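Local coordinates for protein TSSL1 (Pseudomonas aeruginosa, PDB 4B62) that probably anchors the type VI secretion system to the cell wall, this piece being its OmpA-like, peptidoglycan-binding domain, at residues A[77-82]-A[145-150]; A[82-87]-A[139-144]. All coordinates share one frame; numbering follows the deposited sequence.

The two contacts form one continuous system in the OmpA-like domain. Contact 1 pairs strand 77-82 with strand 146-152 in the middle of the mixed sheet; contact 2 begins where that pairing ends, as the loop after His-82 runs past helix 138-144. Their centres lie about 14 Å apart, and His-82 belongs to both. Arg-145, between helix and strand, joins them through a salt bridge from its NH1 to Asp-84 OD2 at 2.9 Å. Asp-84 probably corresponds to the aspartate that binds diaminopimelate of peptidoglycan in related domains, so contact 2 probably borders the ligand pocket. The ethanediol of contact 1 sits by Thr-150, towards the opposite end of the strand pair.

Contact 1 of 2, residues A[77-82]-A[145-150]; sequences VLVTGH and RRVEIT. With EDO (1,2-ethanediol), chain B.
The guanidinium of Arg-146 lies flat on the ring of His-82, their centres 3.6 Å apart and their planes at 18°, at one end of an antiparallel pair of strands in the sheet of this OmpA-like domain. Backbone bonds at Leu-78/Thr-150, Thr-80/Glu-148 and His-82/Arg-146 fix the register, and those three pairs send their side chains to a single face. The stack illustrates how a flat cation can be held from several directions. NH2 stands over the centre of the imidazole, while NE and NH2 both turn edge-on to Glu-148 OE2, at 2.9 and 3.0 Å. Outside the two segments, Glu-130 O accepts from NH2 and Asn-144 O from NH1, so the guanidinium has little freedom to rotate. With CG between its backbone N and carbonyl carbon (chi1 74°) and the chain extended from there to NE, Arg-146 rises from the strand and lays its head back over His-82. The imidazole is tied in turn to a second-shell residue, Thr-80, whose OG1 is 2.9 Å from His-82 NE2.

The reverse face is apolar and tight. Val-77 CG1 meets Ile-149 CG2 at 3.7 Å, Val-79 CG1 rests against Val-147 CB, and helix 96-115 covers Val-79 and Ile-149 through Val-107. Gly-81 CA lies 4.3 Å from Val-147 CG1.

Farther along the polar face the packing gives way to small molecules. Leu-78 and Glu-148 are partly exposed, and a water spans Thr-80 OG1 and Glu-148 OE1, donating to the carboxylate. Past it, an ethanediol probably left from crystallisation is shared with Arg-37, its O1 lying 2.8 Å from Thr-150 OG1.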
ATOM      1  N   VAL A  77      11.444   3.897  -2.559  1.00 10.80           N
ATOM      2  CA  VAL A  77      10.042   3.527  -2.445  1.00 10.43           C
ATOM      3  C   VAL A  77       9.300   4.457  -1.505  1.00  9.61           C
ATOM      4  O   VAL A  77       9.746   4.728  -0.387  1.00 11.06           O
ATOM      5  CB  VAL A  77       9.869   2.070  -1.963  1.00 11.63           C
ATOM      6  CG1 VAL A  77       8.391   1.729  -1.836  1.00 12.55           C
ATOM      7  CG2 VAL A  77      10.546   1.127  -2.940  1.00 13.38           C
ATOM      8  N   LEU A  78       8.162   4.954  -1.983  1.00  9.67           N
ATOM      9  CA  LEU A  78       7.231   5.766  -1.188  1.00  9.88           C
ATOM     10  C   LEU A  78       5.945   4.965  -0.981  1.00  8.74           C
ATOM     11  O   LEU A  78       5.411   4.387  -1.939  1.00 10.10           O
ATOM     12  CB  LEU A  78       6.924   7.077  -1.918  1.00 11.20           C
ATOM     13  CG  LEU A  78       5.781   7.927  -1.360  1.00 12.14           C
ATOM     14  CD1 LEU A  78       6.174   8.555  -0.032  1.00 14.41           C
ATOM     15  CD2 LEU A  78       5.335   8.973  -2.380  1.00 12.22           C
ATOM     16  N   VAL A  79       5.464   4.940   0.260  1.00  8.96           N
ATOM     17  CA  VAL A  79       4.185   4.329   0.570  1.00  8.69           C
ATOM     18  C   VAL A  79       3.241   5.411   1.083  1.00  8.74           C
ATOM     19  O   VAL A  79       3.512   6.029   2.117  1.00  9.57           O
ATOM     20  CB  VAL A  79       4.312   3.211   1.629  1.00  9.83           C
ATOM     21  CG1 VAL A  79       2.973   2.509   1.801  1.00 10.21           C
ATOM     22  CG2 VAL A  79       5.398   2.228   1.250  1.00 10.29           C
ATOM     23  N   THR A  80       2.140   5.642   0.376  1.00  8.45           N
ATOM     24  CA  THR A  80       1.107   6.546   0.867  1.00  9.09           C
ATOM     25  C   THR A  80      -0.086   5.724   1.336  1.00  8.17           C
ATOM     26  O   THR A  80      -0.437   4.699   0.724  1.00  8.86           O
ATOM     27  CB  THR A  80       0.675   7.583  -0.175  1.00  9.26           C
ATOM     28  OG1 THR A  80       0.103   6.938  -1.316  1.00  9.80           O
ATOM     29  CG2 THR A  80       1.877   8.442  -0.599  1.00  9.54           C
ATOM     30  N   GLY A  81      -0.654   6.155   2.457  1.00  8.18           N
ATOM     31  CA  GLY A  81      -1.800   5.503   3.073  1.00  8.26           C
ATOM     32  C   GLY A  81      -3.025   6.401   2.975  1.00  8.25           C
ATOM     33  O   GLY A  81      -2.926   7.627   3.137  1.00  9.09           O
ATOM     34  N   HIS A  82      -4.184   5.783   2.747  1.00  8.20           N
ATOM     35  CA  HIS A  82      -5.427   6.495   2.479  1.00  9.18           C
ATOM     36  C   HIS A  82      -6.577   5.829   3.209  1.00  8.71           C
ATOM     37  O   HIS A  82      -6.586   4.603   3.381  1.00 10.19           O
ATOM     38  CB  HIS A  82      -5.730   6.481   0.985  1.00  9.21           C
ATOM     39  CG  HIS A  82      -4.605   7.005   0.168  1.00  8.36           C
ATOM     40  ND1 HIS A  82      -4.539   8.316  -0.265  1.00  8.50           N
ATOM     41  CD2 HIS A  82      -3.470   6.399  -0.255  1.00  9.48           C
ATOM     42  CE1 HIS A  82      -3.409   8.484  -0.921  1.00 10.28           C
ATOM     43  NE2 HIS A  82      -2.741   7.344  -0.933  1.00  8.96           N
ATOM     44  N   ARG A 145      -9.821   3.181   0.901  1.00  8.61           N
ATOM     45  CA  ARG A 145      -8.949   2.648   1.951  1.00  8.84           C
ATOM     46  C   ARG A 145      -7.893   1.787   1.274  1.00  8.64           C
ATOM     47  O   ARG A 145      -8.193   0.704   0.772  1.00  9.52           O
ATOM     48  CB  ARG A 145      -9.730   1.797   2.967  1.00  9.41           C
ATOM     49  CG  ARG A 145     -10.854   2.495   3.693  1.00  9.68           C
ATOM     50  CD  ARG A 145     -11.403   1.685   4.843  1.00 10.56           C
ATOM     51  NE  ARG A 145     -11.869   0.358   4.458  1.00 11.27           N
ATOM     52  CZ  ARG A 145     -13.092   0.064   4.033  1.00 11.81           C
ATOM     53  NH1 ARG A 145     -14.018   0.994   3.907  1.00 12.59           N
ATOM     54  NH2 ARG A 145     -13.381  -1.192   3.723  1.00 12.71           N
ATOM     55  N   ARG A 146      -6.652   2.266   1.233  1.00  8.21           N
ATOM     56  CA  ARG A 146      -5.647   1.637   0.400  1.00  8.82           C
ATOM     57  C   ARG A 146      -4.268   2.154   0.761  1.00  8.45           C
ATOM     58  O   ARG A 146      -4.127   3.203   1.413  1.00  9.16           O
ATOM     59  CB  ARG A 146      -5.912   1.948  -1.084  1.00  8.74           C
ATOM     60  CG  ARG A 146      -5.551   3.376  -1.483  1.00  9.05           C
ATOM     61  CD  ARG A 146      -6.188   3.787  -2.784  1.00  7.88           C
ATOM     62  NE  ARG A 146      -5.678   5.063  -3.266  1.00  8.30           N
ATOM     63  CZ  ARG A 146      -6.120   6.264  -2.903  1.00  8.29           C
ATOM     64  NH1 ARG A 146      -7.150   6.430  -2.072  1.00  9.39           N
ATOM     65  NH2 ARG A 146      -5.521   7.336  -3.438  1.00  8.88           N
ATOM     66  N   VAL A 147      -3.258   1.423   0.305  1.00  8.38           N
ATOM     67  CA  VAL A 147      -1.914   1.970   0.204  1.00  8.53           C
ATOM     68  C   VAL A 147      -1.524   2.020  -1.276  1.00  8.21           C
ATOM     69  O   VAL A 147      -1.961   1.187  -2.084  1.00  9.27           O
ATOM     70  CB  VAL A 147      -0.851   1.177   1.015  1.00  9.40           C
ATOM     71  CG1 VAL A 147      -1.167   1.263   2.497  1.00 10.33           C
ATOM     72  CG2 VAL A 147      -0.742  -0.268   0.571  1.00 10.43           C
ATOM     73  N   GLU A 148      -0.717   3.027  -1.615  1.00  8.15           N
ATOM     74  CA  GLU A 148      -0.088   3.119  -2.914  1.00  8.41           C
ATOM     75  C   GLU A 148       1.406   3.038  -2.683  1.00  8.44           C
ATOM     76  O   GLU A 148       1.982   3.879  -1.985  1.00  9.52           O
ATOM     77  CB  GLU A 148      -0.483   4.410  -3.640  1.00  8.92           C
ATOM     78  CG  GLU A 148      -1.958   4.461  -4.011  1.00  9.05           C
ATOM     79  CD  GLU A 148      -2.361   5.651  -4.884  1.00  9.46           C
ATOM     80  OE1 GLU A 148      -1.460   6.393  -5.361  1.00 11.13           O
ATOM     81  OE2 GLU A 148      -3.594   5.832  -5.091  1.00  9.92           O
ATOM     82  N   ILE A 149       2.022   2.019  -3.267  1.00  8.17           N
ATOM     83  CA  ILE A 149       3.446   1.764  -3.115  1.00  8.30           C
ATOM     84  C   ILE A 149       4.125   2.183  -4.428  1.00  9.16           C
ATOM     85  O   ILE A 149       3.928   1.555  -5.466  1.00  9.62           O
ATOM     86  CB  ILE A 149       3.723   0.277  -2.835  1.00  9.63           C
ATOM     87  CG1 ILE A 149       2.994  -0.172  -1.568  1.00 10.15           C
ATOM     88  CG2 ILE A 149       5.217   0.012  -2.697  1.00 10.11           C
ATOM     89  CD1 ILE A 149       2.946  -1.675  -1.374  1.00 11.03           C
ATOM     90  N   THR A 150       4.900   3.260  -4.382  1.00 10.52           N
ATOM     91  CA  THR A 150       5.551   3.790  -5.564  1.00 10.41           C
ATOM     92  C   THR A 150       7.019   3.423  -5.515  1.00  9.86           C
ATOM     93  O   THR A 150       7.706   3.766  -4.558  1.00 11.65           O
ATOM     94  CB  THR A 150       5.405   5.321  -5.618  1.00 10.19           C
ATOM     95  OG1 THR A 150       4.026   5.662  -5.791  1.00 11.77           O
ATOM     96  CG2 THR A 150       6.198   5.914  -6.765  1.00 11.60           C
TER
HETATM   97  C1  EDO B1447       2.127   8.181  -6.549  1.00 16.91           C
HETATM   98  O1  EDO B1447       3.334   7.877  -7.274  1.00 13.45           O
HETATM   99  C2  EDO B1447       1.152   9.052  -7.341  1.00 16.63           C
HETATM  100  O2  EDO B1447       0.744   8.388  -8.547  1.00 16.26           O
HETATM  101  O   HOH W   1       0.241   7.884  -3.833  1.00 13.34           O

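Contact 2 of 2, residues A[82-87]-A[139-144]; sequences HSDNRP and EGRARN
Arg-86 and Arg-141 bring their guanidinium groups together with the planes inclined by 33°, the NH1 of each lying over the rim of one face of the other. The exact fit is doubtful, because the stems of the two arginines are modelled too close. The amide of Asn-85 lies at the edge of Arg-86, its OD1 weakly bonded to NE. Here the loop after strand 77-82, which makes an Asx turn at Asp-84, passes helix 138-144 of the OmpA-like domain. Arg-86 NH2 and Arg-141 NH1 are both donors and form no bond with each other; Arg-141 NH1 donates instead to Asn-135 O, and Arg-86 lies on the exposed side of the contact.

Behind this outer layer, Asp-84 presses on the stem of Arg-141. Its CB is 3.7 Å from Arg-141 CB, and the two side chains slant across one another with no charged contact. The carboxylate is spent on other partners, and it illustrates how an Asx turn lets one side chain order a loop. OD1 accepts Arg-86 N at 2.9 Å from well above its plane, closing the turn, and also takes Asn-96 ND2; OD2 meets Arg-145. A chi1 of 58° tucks the carboxylate back over its own backbone, where OD1 can reach the N of Arg-86. Ser-83 adds a brace inside the loop, its OG donating to Asp-84 O.

Nearer the strand the contact is buried. Asn-144 lays CB against Ser-83 O at 3.7 Å, while its amide is held by Val-132 N, Ala-133 O and Asn-135 OD1. The final carbonyl of the segment brings Asn-144 O to 3.3 Å from His-82 CB.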
ATOM      1  N   HIS A  82      -4.184   5.783   2.747  1.00  8.20           N
ATOM      2  CA  HIS A  82      -5.427   6.495   2.479  1.00  9.18           C
ATOM      3  C   HIS A  82      -6.577   5.829   3.209  1.00  8.71           C
ATOM      4  O   HIS A  82      -6.586   4.603   3.381  1.00 10.19           O
ATOM      5  CB  HIS A  82      -5.730   6.481   0.985  1.00  9.21           C
ATOM      6  CG  HIS A  82      -4.605   7.005   0.168  1.00  8.36           C
ATOM      7  ND1 HIS A  82      -4.539   8.316  -0.265  1.00  8.50           N
ATOM      8  CD2 HIS A  82      -3.470   6.399  -0.255  1.00  9.48           C
ATOM      9  CE1 HIS A  82      -3.409   8.484  -0.921  1.00 10.28           C
ATOM     10  NE2 HIS A  82      -2.741   7.344  -0.933  1.00  8.96           N
ATOM     11  N   SER A  83      -7.521   6.660   3.637  1.00  9.88           N
ATOM     12  CA  SER A  83      -8.746   6.227   4.276  1.00  9.64           C
ATOM     13  C   SER A  83      -9.935   6.576   3.401  1.00 10.29           C
ATOM     14  O   SER A  83      -9.809   7.293   2.398  1.00 11.62           O
ATOM     15  CB  SER A  83      -8.925   6.914   5.631  1.00 10.59           C
ATOM     16  OG  SER A  83      -9.095   8.317   5.466  1.00 12.08           O
ATOM     17  N   ASP A  84     -11.096   6.087   3.806  1.00 11.09           N
ATOM     18  CA  ASP A  84     -12.368   6.613   3.327  1.00 10.47           C
ATOM     19  C   ASP A  84     -12.711   7.834   4.216  1.00 12.14           C
ATOM     20  O   ASP A  84     -11.842   8.327   4.930  1.00 12.30           O
ATOM     21  CB  ASP A  84     -13.441   5.511   3.352  1.00 11.13           C
ATOM     22  CG  ASP A  84     -13.637   4.912   4.716  1.00 11.56           C
ATOM     23  OD1 ASP A  84     -13.330   5.588   5.726  1.00 12.54           O
ATOM     24  OD2 ASP A  84     -14.105   3.750   4.762  1.00 12.76           O
ATOM     25  N   ASN A  85     -13.955   8.299   4.194  1.00 13.04           N
ATOM     26  CA  ASN A  85     -14.382   9.412   5.059  1.00 15.69           C
ATOM     27  C   ASN A  85     -15.306   8.973   6.206  1.00 15.87           C
ATOM     28  O   ASN A  85     -16.053   9.790   6.766  1.00 19.48           O
ATOM     29  CB  ASN A  85     -15.049  10.503   4.221  1.00 15.92           C
ATOM     30  CG  ASN A  85     -16.391  10.075   3.672  1.00 18.53           C
ATOM     31  OD1 ASN A  85     -16.758   8.901   3.740  1.00 17.65           O
ATOM     32  ND2 ASN A  85     -17.139  11.031   3.137  1.00 26.08           N
ATOM     33  N   ARG A  86     -15.212   7.696   6.568  1.00 15.54           N
ATOM     34  CA  ARG A  86     -16.079   7.065   7.570  1.00 19.15           C
ATOM     35  C   ARG A  86     -15.210   6.384   8.614  1.00 19.84           C
ATOM     36  O   ARG A  86     -15.044   5.166   8.591  1.00 23.88           O
ATOM     37  CB  ARG A  86     -16.991   6.013   6.939  1.00 22.43           C
ATOM     38  CG  ARG A  86     -17.707   6.444   5.682  1.00 33.01           C
ATOM     39  CD  ARG A  86     -18.643   7.621   5.861  1.00 39.94           C
ATOM     40  NE  ARG A  86     -19.308   7.936   4.591  1.00 41.97           N
ATOM     41  CZ  ARG A  86     -20.502   7.483   4.207  1.00 45.99           C
ATOM     42  NH1 ARG A  86     -21.224   6.674   4.982  1.00 49.99           N
ATOM     43  NH2 ARG A  86     -20.986   7.849   3.023  1.00 55.86           N
ATOM     44  N   PRO A  87     -14.645   7.164   9.539  1.00 19.58           N
ATOM     45  CA  PRO A  87     -13.713   6.590  10.508  1.00 19.94           C
ATOM     46  C   PRO A  87     -14.335   5.561  11.449  1.00 20.40           C
ATOM     47  O   PRO A  87     -15.484   5.712  11.878  1.00 22.92           O
ATOM     48  CB  PRO A  87     -13.250   7.809  11.307  1.00 23.35           C
ATOM     49  CG  PRO A  87     -14.387   8.757  11.206  1.00 22.27           C
ATOM     50  CD  PRO A  87     -14.898   8.586   9.809  1.00 20.98           C
ATOM     51  N   GLU A 139     -18.588  -0.147  -1.517  1.00  9.53           N
ATOM     52  CA  GLU A 139     -17.526  -0.587  -2.413  1.00 10.34           C
ATOM     53  C   GLU A 139     -16.534   0.555  -2.738  1.00  9.94           C
ATOM     54  O   GLU A 139     -15.328   0.323  -2.805  1.00 11.17           O
ATOM     55  CB  GLU A 139     -18.099  -1.250  -3.662  1.00 12.21           C
ATOM     56  CG  GLU A 139     -18.666  -0.296  -4.672  1.00 13.03           C
ATOM     57  CD  GLU A 139     -17.604   0.206  -5.633  1.00 14.78           C
ATOM     58  OE1 GLU A 139     -16.470  -0.334  -5.675  1.00 18.14           O
ATOM     59  OE2 GLU A 139     -17.921   1.138  -6.335  1.00 16.67           O
ATOM     60  N   GLY A 140     -17.041   1.779  -2.891  1.00  9.67           N
ATOM     61  CA  GLY A 140     -16.179   2.921  -3.134  1.00  9.58           C
ATOM     62  C   GLY A 140     -15.293   3.212  -1.944  1.00  8.49           C
ATOM     63  O   GLY A 140     -14.094   3.460  -2.104  1.00  9.59           O
ATOM     64  N   ARG A 141     -15.865   3.164  -0.745  1.00  9.07           N
ATOM     65  CA  ARG A 141     -15.050   3.359   0.446  1.00  8.93           C
ATOM     66  C   ARG A 141     -13.924   2.328   0.533  1.00  8.14           C
ATOM     67  O   ARG A 141     -12.802   2.655   0.929  1.00  9.06           O
ATOM     68  CB  ARG A 141     -15.928   3.362   1.707  1.00  8.54           C
ATOM     69  CG  ARG A 141     -16.850   4.576   1.771  1.00  9.62           C
ATOM     70  CD  ARG A 141     -17.587   4.681   3.076  1.00 10.58           C
ATOM     71  NE  ARG A 141     -18.562   3.621   3.320  1.00 11.61           N
ATOM     72  CZ  ARG A 141     -19.839   3.650   2.943  1.00 13.71           C
ATOM     73  NH1 ARG A 141     -20.326   4.674   2.245  1.00 15.07           N
ATOM     74  NH2 ARG A 141     -20.648   2.640   3.280  1.00 15.12           N
ATOM     75  N   ALA A 142     -14.235   1.072   0.186  1.00  9.06           N
ATOM     76  CA  ALA A 142     -13.242   0.012   0.221  1.00  9.46           C
ATOM     77  C   ALA A 142     -12.118   0.238  -0.784  1.00  9.29           C
ATOM     78  O   ALA A 142     -10.994  -0.166  -0.540  1.00 11.31           O
ATOM     79  CB  ALA A 142     -13.898  -1.346   0.011  1.00 11.01           C
ATOM     80  N   ARG A 143     -12.416   0.885  -1.915  1.00  9.29           N
ATOM     81  CA  ARG A 143     -11.368   1.256  -2.877  1.00 10.20           C
ATOM     82  C   ARG A 143     -10.512   2.431  -2.355  1.00  9.69           C
ATOM     83  O   ARG A 143      -9.308   2.502  -2.638  1.00 11.73           O
ATOM     84  CB  ARG A 143     -11.966   1.604  -4.243  1.00 11.84           C
ATOM     85  CG  ARG A 143     -12.436   0.365  -4.969  1.00 14.53           C
ATOM     86  CD  ARG A 143     -12.825   0.583  -6.404  1.00 19.34           C
ATOM     87  NE  ARG A 143     -14.167   1.125  -6.504  1.00 19.70           N
ATOM     88  CZ  ARG A 143     -14.506   2.207  -7.208  0.39 18.42           C
ATOM     89  NH1 ARG A 143     -13.597   2.883  -7.905  0.86 23.03           N
ATOM     90  NH2 ARG A 143     -15.774   2.618  -7.220  1.00 20.02           N
ATOM     91  N   ASN A 144     -11.114   3.344  -1.595  1.00  8.89           N
ATOM     92  CA  ASN A 144     -10.359   4.494  -1.069  1.00  9.28           C
ATOM     93  C   ASN A 144      -9.400   4.119   0.046  1.00  9.05           C
ATOM     94  O   ASN A 144      -8.291   4.657   0.121  1.00 10.17           O
ATOM     95  CB  ASN A 144     -11.280   5.608  -0.599  1.00  9.95           C
ATOM     96  CG  ASN A 144     -11.886   6.374  -1.762  1.00  8.31           C
ATOM     97  OD1 ASN A 144     -11.292   6.435  -2.825  1.00  9.47           O
ATOM     98  ND2 ASN A 144     -13.075   6.941  -1.566  1.00  9.94           N
TER